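Local coordinates for putative agmatine deiminase (Streptococcus mutans, PDB 2EWO), which probably hydrolyses the guanidinium group of agmatine to give N-carbamoylputrescine and ammonia, as an agmatine deiminase of the peptidyl-arginine deiminase family, at residues A[170-175]-A[206-211]. Residues are numbered along the deposited sequence; the frame is centred on the assembly and turned at random.
Sequences EGTVLV and KVLWVK
Val175 and Trp209 meet across two parallel strands, 172-176 and 206-210, joined by a beta-alpha-beta crossover that runs through helix 191-202, in the pentein alpha/beta-propeller fold of the peptidyl-arginine deiminase family. With CG1 anti to the carbonyl carbon (chi1 -58°), Val175 turns CG2 to the neighbouring strand and over the indole. The contact is CH-pi: CG2 of Val175 lies 3.5 Å from the centroid of the six-membered ring of Trp209, 15° from its normal. Val207 CG2 approaches the same face near the rim and also packs on Val175 CG2, while the Val173 and Val207 side chains run alongside each other, pointing the same way. Leu198 and Leu202 of the crossover helix touch Val175 and Val173 on this face, and Glu195 takes the Trp209 NE1 hydrogen bond. On the other face Leu174 CD2 reaches obliquely to Leu208 CB, and the branches of Leu208 divide, CD1 going to Thr172 CG2 (3.7 Å) and CD2 to Leu174. Lys206, also on this face, runs out fully extended, its NZ bonding Thr262 O. Strand 165-168 flanks 172-176 on its far edge. The paired backbones exchange bonds in alternation: Val173 N to Lys206 O, Leu208 N to Val173 O (3.1 Å), Val175 N to Leu208 O and Val210 N to Val175 O; the N-H...O angle from Leu208 is 162°.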
loop_
_atom_site.group_PDB
_atom_site.type_symbol
_atom_site.label_atom_id
_atom_site.label_comp_id
_atom_site.label_asym_id
_atom_site.label_seq_id
_atom_site.Cartn_x
_atom_site.Cartn_y
_atom_site.Cartn_z
ATOM N N GLU A 170 20.520 38.562 -4.277
ATOM C CA GLU A 170 19.655 39.712 -4.556
ATOM C C GLU A 170 18.707 39.624 -5.749
ATOM O O GLU A 170 19.008 39.003 -6.765
ATOM C CB GLU A 170 20.489 40.996 -4.669
ATOM C CG GLU A 170 21.854 40.838 -5.342
ATOM C CD GLU A 170 22.972 40.503 -4.349
ATOM O OE1 GLU A 170 22.904 39.430 -3.707
ATOM O OE2 GLU A 170 23.916 41.316 -4.210
ATOM N N GLY A 171 17.558 40.279 -5.586
ATOM C CA GLY A 171 16.491 40.317 -6.579
ATOM C C GLY A 171 16.685 39.873 -8.020
ATOM O O GLY A 171 16.367 40.617 -8.947
ATOM N N THR A 172 17.174 38.661 -8.230
ATOM C CA THR A 172 17.362 38.189 -9.592
ATOM C C THR A 172 17.257 36.680 -9.661
ATOM O O THR A 172 17.760 35.977 -8.790
ATOM C CB THR A 172 18.730 38.614 -10.153
ATOM O OG1 THR A 172 18.852 40.042 -10.102
ATOM C CG2 THR A 172 18.874 38.157 -11.603
ATOM N N VAL A 173 16.601 36.181 -10.698
ATOM C CA VAL A 173 16.454 34.748 -10.853
ATOM C C VAL A 173 16.690 34.371 -12.305
ATOM O O VAL A 173 16.527 35.198 -13.204
ATOM C CB VAL A 173 15.049 34.291 -10.413
ATOM C CG1 VAL A 173 13.984 34.967 -11.264
ATOM C CG2 VAL A 173 14.945 32.786 -10.503
ATOM N N LEU A 174 17.093 33.125 -12.530
ATOM C CA LEU A 174 17.351 32.625 -13.879
ATOM C C LEU A 174 16.341 31.571 -14.327
ATOM O O LEU A 174 16.486 30.396 -13.989
ATOM C CB LEU A 174 18.757 32.020 -13.953
ATOM C CG LEU A 174 19.928 32.991 -14.090
ATOM C CD1 LEU A 174 21.262 32.237 -14.032
ATOM C CD2 LEU A 174 19.783 33.734 -15.405
ATOM N N VAL A 175 15.328 31.981 -15.090
ATOM C CA VAL A 175 14.319 31.039 -15.590
ATOM C C VAL A 175 14.550 30.744 -17.074
ATOM O O VAL A 175 15.267 31.474 -17.750
ATOM C CB VAL A 175 12.874 31.581 -15.432
ATOM C CG1 VAL A 175 12.590 31.901 -13.972
ATOM C CG2 VAL A 175 12.676 32.804 -16.316
ATOM N N LYS A 206 14.133 41.257 -10.668
ATOM C CA LYS A 206 14.438 41.073 -12.088
ATOM C C LYS A 206 14.540 39.613 -12.507
ATOM O O LYS A 206 15.180 38.810 -11.832
ATOM C CB LYS A 206 15.742 41.773 -12.462
ATOM C CG LYS A 206 16.081 41.636 -13.941
ATOM C CD LYS A 206 17.349 42.379 -14.296
ATOM C CE LYS A 206 17.582 42.389 -15.800
ATOM N NZ LYS A 206 18.812 43.152 -16.141
ATOM N N VAL A 207 13.962 39.290 -13.712
ATOM C CA VAL A 207 13.985 37.890 -14.164
ATOM C C VAL A 207 14.659 37.796 -15.542
ATOM O O VAL A 207 14.186 38.382 -16.527
ATOM C CB VAL A 207 12.550 37.353 -14.256
ATOM C CG1 VAL A 207 11.607 38.287 -15.020
ATOM C CG2 VAL A 207 12.460 36.002 -14.968
ATOM N N LEU A 208 15.762 37.052 -15.561
ATOM C CA LEU A 208 16.567 36.810 -16.783
ATOM C C LEU A 208 15.998 35.604 -17.533
ATOM O O LEU A 208 15.921 34.492 -16.996
ATOM C CB LEU A 208 18.017 36.504 -16.402
ATOM C CG LEU A 208 18.865 37.761 -16.197
ATOM C CD1 LEU A 208 18.238 38.751 -15.215
ATOM C CD2 LEU A 208 20.258 37.452 -15.644
ATOM N N TRP A 209 15.620 35.831 -18.776
ATOM C CA TRP A 209 14.965 34.786 -19.578
ATOM C C TRP A 209 15.874 34.159 -20.637
ATOM O O TRP A 209 15.936 34.637 -21.788
ATOM C CB TRP A 209 13.756 35.363 -20.314
ATOM C CG TRP A 209 12.630 35.778 -19.367
ATOM C CD1 TRP A 209 12.484 36.962 -18.762
ATOM C CD2 TRP A 209 11.545 34.950 -18.976
ATOM N NE1 TRP A 209 11.285 36.892 -17.983
ATOM C CE2 TRP A 209 10.747 35.705 -18.127
ATOM C CE3 TRP A 209 11.170 33.635 -19.274
ATOM C CZ2 TRP A 209 9.567 35.221 -17.553
ATOM C CZ3 TRP A 209 9.982 33.152 -18.688
ATOM C CH2 TRP A 209 9.218 33.910 -17.868
ATOM N N VAL A 210 16.554 33.090 -20.218
ATOM C CA VAL A 210 17.349 32.291 -21.149
ATOM C C VAL A 210 16.366 31.697 -22.060
ATOM O O VAL A 210 15.179 31.569 -21.731
ATOM C CB VAL A 210 18.139 31.191 -20.483
ATOM C CG1 VAL A 210 18.728 30.206 -21.506
ATOM C CG2 VAL A 210 19.323 31.727 -19.692
ATOM N N LYS A 211 16.792 31.277 -23.177
ATOM C CA LYS A 211 15.743 31.007 -24.088
ATOM C C LYS A 211 15.626 29.683 -24.805
ATOM O O LYS A 211 14.931 29.615 -25.799
ATOM C CB LYS A 211 15.752 31.995 -25.259
ATOM C CG LYS A 211 14.508 31.761 -26.196
ATOM C CD LYS A 211 14.393 32.578 -27.652
ATOM C CE LYS A 211 13.131 32.283 -28.498
ATOM N NZ LYS A 211 13.015 33.150 -29.658
#